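Local coordinates for triphenylmethane reductase (Citrobacter sp., PDB 2VRC), which probably reduces triphenylmethane dyes to their leuco forms, using a nicotinamide dinucleotide cofactor bound by its Rossmann-type fold, at residues A[112-117]-A[257-262]; A[139-144]-A[171-176]. The protein carries 4 engineered substitutions. One frame throughout, in Å; residues are numbered along the deposited sequence. Where two conformers were deposited one is given.

Interaction 1: residues A[112-117]-A[257-262]; sequences ESIIPL and KGEASK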
loop_
_atom_site.group_PDB
_atom_site.type_symbol
_atom_site.label_atom_id
_atom_site.label_comp_id
_atom_site.label_asym_id
_atom_site.label_seq_id
_atom_site.Cartn_x
_atom_site.Cartn_y
_atom_site.Cartn_z
ATOM N N GLU A 112 23.070 -26.620 0.232
ATOM C CA GLU A 112 23.635 -27.955 -0.023
ATOM C C GLU A 112 22.698 -29.077 0.460
ATOM O O GLU A 112 22.823 -30.247 0.060
ATOM C CB GLU A 112 25.045 -28.085 0.577
ATOM C CG GLU A 112 26.159 -27.440 -0.280
ATOM C CD GLU A 112 26.277 -25.918 -0.111
ATOM O OE1 GLU A 112 26.262 -25.423 1.038
ATOM O OE2 GLU A 112 26.420 -25.196 -1.122
ATOM N N SER A 113 21.725 -28.682 1.281
ATOM C CA SER A 113 20.768 -29.589 1.900
ATOM C C SER A 113 19.823 -30.285 0.917
ATOM O O SER A 113 19.442 -29.722 -0.094
ATOM C CB SER A 113 19.939 -28.826 2.920
ATOM O OG SER A 113 19.055 -29.686 3.592
ATOM N N ILE A 114 19.450 -31.507 1.279
ATOM C CA ILE A 114 18.492 -32.313 0.539
ATOM C C ILE A 114 17.237 -32.510 1.362
ATOM O O ILE A 114 16.289 -33.164 0.896
ATOM C CB ILE A 114 19.050 -33.719 0.150
ATOM C CG1 ILE A 114 19.408 -34.516 1.427
ATOM C CG2 ILE A 114 20.258 -33.583 -0.865
ATOM C CD1 ILE A 114 19.660 -35.995 1.218
ATOM N N ILE A 115 17.187 -31.967 2.570
ATOM C CA ILE A 115 15.983 -32.143 3.344
ATOM C C ILE A 115 14.991 -31.008 3.077
ATOM O O ILE A 115 15.381 -29.865 2.825
ATOM C CB ILE A 115 16.285 -32.328 4.842
ATOM C CG1 ILE A 115 16.532 -31.004 5.549
ATOM C CG2 ILE A 115 17.478 -33.259 5.034
ATOM C CD1 ILE A 115 17.041 -31.260 6.935
ATOM N N PRO A 116 13.696 -31.330 3.092
ATOM C CA PRO A 116 12.659 -30.348 2.714
ATOM C C PRO A 116 12.661 -28.979 3.429
ATOM O O PRO A 116 12.468 -27.950 2.755
ATOM C CB PRO A 116 11.352 -31.117 2.941
ATOM C CG PRO A 116 11.736 -32.549 2.763
ATOM C CD PRO A 116 13.104 -32.650 3.390
ATOM N N LEU A 117 12.886 -28.944 4.747
ATOM C CA LEU A 117 12.770 -27.666 5.455
ATOM C C LEU A 117 13.701 -26.598 4.885
ATOM O O LEU A 117 13.409 -25.402 4.969
ATOM C CB LEU A 117 12.860 -27.778 6.996
ATOM C CG LEU A 117 13.998 -28.170 7.960
ATOM C CD1 LEU A 117 13.954 -29.647 8.339
ATOM C CD2 LEU A 117 15.413 -27.732 7.577
ATOM N N LYS A 257 24.349 -39.075 4.208
ATOM C CA LYS A 257 24.941 -38.621 2.968
ATOM C C LYS A 257 25.901 -37.459 3.121
ATOM O O LYS A 257 26.325 -36.899 2.120
ATOM C CB LYS A 257 23.875 -38.331 1.914
ATOM C CG LYS A 257 23.308 -39.582 1.349
ATOM C CD LYS A 257 21.940 -39.319 0.830
ATOM C CE LYS A 257 21.378 -40.535 0.119
ATOM N NZ LYS A 257 20.024 -40.122 -0.356
ATOM N N GLY A 258 26.247 -37.105 4.360
ATOM C CA GLY A 258 27.209 -36.046 4.614
ATOM C C GLY A 258 26.618 -34.689 4.931
ATOM O O GLY A 258 27.355 -33.723 5.107
ATOM N N GLU A 259 25.290 -34.613 5.052
ATOM C CA GLU A 259 24.599 -33.342 5.210
ATOM C C GLU A 259 25.031 -32.527 6.439
ATOM O O GLU A 259 25.050 -31.296 6.380
ATOM C CB GLU A 259 23.091 -33.551 5.230
ATOM C CG GLU A 259 22.330 -32.355 5.740
ATOM C CD GLU A 259 21.289 -31.832 4.765
ATOM O OE1 GLU A 259 21.293 -32.173 3.561
ATOM O OE2 GLU A 259 20.435 -31.057 5.209
ATOM N N ALA A 260 25.367 -33.197 7.536
ATOM C CA ALA A 260 25.743 -32.495 8.783
ATOM C C ALA A 260 27.242 -32.663 9.011
ATOM O O ALA A 260 27.717 -32.587 10.147
ATOM C CB ALA A 260 24.963 -33.069 9.979
ATOM N N SER A 261 27.978 -32.920 7.930
ATOM C CA SER A 261 29.410 -33.182 8.051
ATOM C C SER A 261 30.358 -32.015 7.758
ATOM O O SER A 261 31.556 -32.173 7.896
ATOM C CB SER A 261 29.809 -34.363 7.187
ATOM O OG SER A 261 29.672 -34.016 5.834
ATOM N N LYS A 262 29.858 -30.869 7.326
ATOM C CA LYS A 262 30.725 -29.731 7.116
ATOM C C LYS A 262 30.613 -28.864 8.357
ATOM O O LYS A 262 29.561 -28.766 8.973
ATOM C CB LYS A 262 30.290 -28.927 5.907
ATOM C CG LYS A 262 31.390 -28.565 4.950
ATOM C CD LYS A 262 31.996 -27.148 5.150
ATOM C CE LYS A 262 32.295 -26.490 3.749
ATOM N NZ LYS A 262 33.482 -25.541 3.663
#

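Interaction 2: residues A[139-144]-A[171-176]; sequences RNALYT and NSVTRN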
loop_
_atom_site.group_PDB
_atom_site.type_symbol
_atom_site.label_atom_id
_atom_site.label_comp_id
_atom_site.label_asym_id
_atom_site.label_seq_id
_atom_site.Cartn_x
_atom_site.Cartn_y
_atom_site.Cartn_z
ATOM N N ARG A 139 21.960 -19.125 10.564
ATOM C CA ARG A 139 21.649 -20.425 9.982
ATOM C C ARG A 139 22.030 -21.525 10.948
ATOM O O ARG A 139 23.189 -21.922 11.034
ATOM C CB ARG A 139 22.349 -20.605 8.664
ATOM C CG ARG A 139 21.911 -19.643 7.587
ATOM C CD ARG A 139 22.715 -19.984 6.328
ATOM N NE ARG A 139 22.066 -19.504 5.118
ATOM C CZ ARG A 139 22.433 -19.834 3.893
ATOM N NH1 ARG A 139 23.481 -20.656 3.676
ATOM N NH2 ARG A 139 21.732 -19.351 2.873
ATOM N N ASN A 140 21.037 -22.015 11.670
ATOM C CA ASN A 140 21.272 -22.996 12.696
ATOM C C ASN A 140 21.498 -24.404 12.166
ATOM O O ASN A 140 20.878 -24.845 11.189
ATOM C CB ASN A 140 20.131 -22.932 13.728
ATOM C CG ASN A 140 20.095 -21.578 14.487
ATOM O OD1 ASN A 140 21.089 -20.839 14.522
ATOM N ND2 ASN A 140 18.960 -21.266 15.090
ATOM N N ALA A 141 22.418 -25.101 12.823
ATOM C CA ALA A 141 22.590 -26.552 12.695
ATOM C C ALA A 141 21.305 -27.237 13.157
ATOM O O ALA A 141 20.503 -26.633 13.879
ATOM C CB ALA A 141 23.722 -26.983 13.570
ATOM N N LEU A 142 21.119 -28.500 12.764
ATOM C CA LEU A 142 20.187 -29.362 13.465
ATOM C C LEU A 142 20.416 -29.265 14.991
ATOM O O LEU A 142 21.532 -29.039 15.457
ATOM C CB LEU A 142 20.382 -30.800 13.010
ATOM C CG LEU A 142 20.082 -31.183 11.546
ATOM C CD1 LEU A 142 20.681 -32.569 11.218
ATOM C CD2 LEU A 142 18.592 -31.138 11.249
ATOM N N TYR A 143 19.338 -29.396 15.755
ATOM C CA TYR A 143 19.387 -29.254 17.188
ATOM C C TYR A 143 19.952 -30.502 17.783
ATOM O O TYR A 143 19.557 -31.598 17.404
ATOM C CB TYR A 143 17.980 -29.041 17.749
ATOM C CG TYR A 143 17.334 -27.711 17.406
ATOM C CD1 TYR A 143 18.107 -26.581 17.107
ATOM C CD2 TYR A 143 15.945 -27.574 17.435
ATOM C CE1 TYR A 143 17.514 -25.360 16.834
ATOM C CE2 TYR A 143 15.342 -26.367 17.159
ATOM C CZ TYR A 143 16.129 -25.261 16.859
ATOM O OH TYR A 143 15.523 -24.067 16.582
ATOM N N THR A 144 20.863 -30.357 18.734
ATOM C CA THR A 144 21.441 -31.541 19.343
ATOM C C THR A 144 20.357 -32.352 20.052
ATOM O O THR A 144 20.348 -33.602 20.017
ATOM C CB THR A 144 22.590 -31.174 20.273
ATOM O OG1 THR A 144 23.703 -30.792 19.468
ATOM C CG2 THR A 144 22.993 -32.383 21.180
ATOM N N ASN A 171 27.108 -32.395 12.994
ATOM C CA ASN A 171 27.561 -31.106 13.488
ATOM C C ASN A 171 26.546 -30.295 14.304
ATOM O O ASN A 171 26.631 -29.067 14.353
ATOM C CB ASN A 171 28.011 -30.285 12.314
ATOM C CG ASN A 171 26.866 -29.873 11.412
ATOM O OD1 ASN A 171 25.660 -30.077 11.717
ATOM N ND2 ASN A 171 27.228 -29.289 10.298
ATOM N N SER A 172 25.590 -30.975 14.927
ATOM C CA SER A 172 24.474 -30.309 15.649
ATOM C C SER A 172 24.946 -29.501 16.871
ATOM O O SER A 172 26.093 -29.628 17.283
ATOM C CB SER A 172 23.453 -31.333 16.117
ATOM O OG SER A 172 24.010 -32.098 17.166
ATOM N N VAL A 173 24.036 -28.666 17.393
ATOM C CA VAL A 173 24.291 -27.714 18.464
ATOM C C VAL A 173 23.050 -27.642 19.335
ATOM O O VAL A 173 21.905 -27.808 18.830
ATOM C CB VAL A 173 24.570 -26.281 17.940
ATOM C CG1 VAL A 173 25.074 -25.371 19.108
ATOM C CG2 VAL A 173 25.594 -26.295 16.862
ATOM N N THR A 174 23.252 -27.398 20.631
ATOM C CA THR A 174 22.132 -27.388 21.546
ATOM C C THR A 174 21.334 -26.137 21.212
ATOM O O THR A 174 21.891 -25.168 20.697
ATOM C CB THR A 174 22.593 -27.345 23.053
ATOM O OG1 THR A 174 23.443 -26.211 23.264
ATOM C CG2 THR A 174 23.370 -28.570 23.406
ATOM N N ARG A 175 20.049 -26.132 21.542
ATOM C CA ARG A 175 19.233 -24.928 21.390
ATOM C C ARG A 175 19.742 -23.794 22.248
ATOM O O ARG A 175 19.759 -22.647 21.792
ATOM C CB ARG A 175 17.778 -25.204 21.726
ATOM C CG ARG A 175 16.992 -25.905 20.615
ATOM C CD ARG A 175 15.941 -26.757 21.256
ATOM N NE ARG A 175 14.630 -26.574 20.673
ATOM C CZ ARG A 175 13.853 -27.574 20.266
ATOM N NH1 ARG A 175 14.258 -28.831 20.383
ATOM N NH2 ARG A 175 12.658 -27.310 19.748
ATOM N N ASN A 176 20.156 -24.099 23.483
ATOM C CA ASN A 176 20.731 -23.077 24.344
ATOM C C ASN A 176 21.875 -22.298 23.710
ATOM O O ASN A 176 21.927 -21.079 23.822
ATOM C CB ASN A 176 21.204 -23.650 25.652
ATOM C CG ASN A 176 21.428 -22.579 26.680
ATOM O OD1 ASN A 176 22.325 -22.674 27.505
ATOM N ND2 ASN A 176 20.616 -21.535 26.634
HETATM O O HOH W 1 23.257 -29.468 10.697
#

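Interaction 1: residues A[112-117]-A[257-262]
Glu259 drives its carboxylate into the ST turn Ser113-Ile115, joining the loop after strand 101-107 of the Rossmann-type domain to the loop that follows helix 242-255. That helix ends in a Schellman motif with Gly258, at positive phi, as its C-prime residue, and the chain then makes a type I turn from Gly258 to Ser261. Within the turn Glu259 has CG anti to the backbone N (chi1 165°), and a bend at chi2 brings both oxygens to the other loop. The tight part lies here. OE1 of Glu259 accepts from Ile114 N at 3.0 Å, with an N-H...O angle of 156°, while OE2 of Glu259 accepts a short hydrogen bond from Ser113 OG, 2.5 Å away. Both bonds use syn lone pairs, so the two donors hold the carboxylate between them and resist its rotation. OE2 has a second partner in Tyr107 OH, from strand 101-107. These donors would favour a charged carboxylate, even though the apolar Ile115 also lies against it, its CG2 3.7 Å from Glu259 OE2. On the looser, exposed side, Ile114 and Lys257 cross at about a right angle, touching where Ile114 CD1 lies 4.0 Å from Lys257 CD. Ile114 also rests on Asp253 and Ala254 of helix 242-255, and the extended Lys257 chain carries NZ to a salt bridge with Asp253. Ser113 OG works in both directions: besides donating to Glu259, it accepts from Ile115 N at 3.1 Å, closing the ST turn.

Interaction 2: residues A[139-144]-A[171-176]
Val173 O is met by two neighbouring residues: Thr144 N is its hydrogen-bond donor at 2.8 Å, from well above the carbonyl plane, and Tyr143 CA adds a weaker C-H...O contact at 3.3 Å. In return Val173 N bonds to Leu142 O at 3.2 Å, nearly along the C=O axis, completing a single beta bridge between Tyr143 and Val173. Beside it the hydroxyls of Thr144 and Ser172 share a hydrogen bond, OG1 to OG 2.7 Å; Ser172 OG also has a weak bond from Trp204 NE1. A water joins Leu142 N to Asn171 OD1, and Ala141 CB packs on Val173 CG2. Beyond the bridge, Arg175 folds over Tyr143. CG of Arg175 sits 3.5 Å from the centroid of the Tyr143 ring, almost on the normal, in a CH-pi contact. Bends at chi2 and chi3 then lay the guanidinium over the CD2-CE2 side, its plane tilted 31° from the ring, while NH1 pairs with Asp145. Ala141, Tyr143 and Arg175 belong to the NADP(+) site, empty in this chain; backbone bonds and ring packing probably help to hold these residues, from the loop after strand 135-140 and the first turn of helix 175-186.

Interaction 2 is nested along the chain inside the loop closed by interaction 1, and their centres lie about 13 Å apart. The 139-144/171-176 contact is partly buried, about 6 Å from the centre of the chain, joining the loop past strand 135-140 to the lead-in and first residue of helix 175-186 by a backbone bridge and carrying cofactor-binding residues. The 112-117/257-262 contact lies at the surface between two loops; there a side-chain carboxylate receives the bonds, with few apolar contacts beside it. The two meet at Asn171, whose ND2 is probably hydrogen-bonded to Lys262 O and whose CG packs against Ala260 O. One amide thus links the surface loop to the cofactor-site segment.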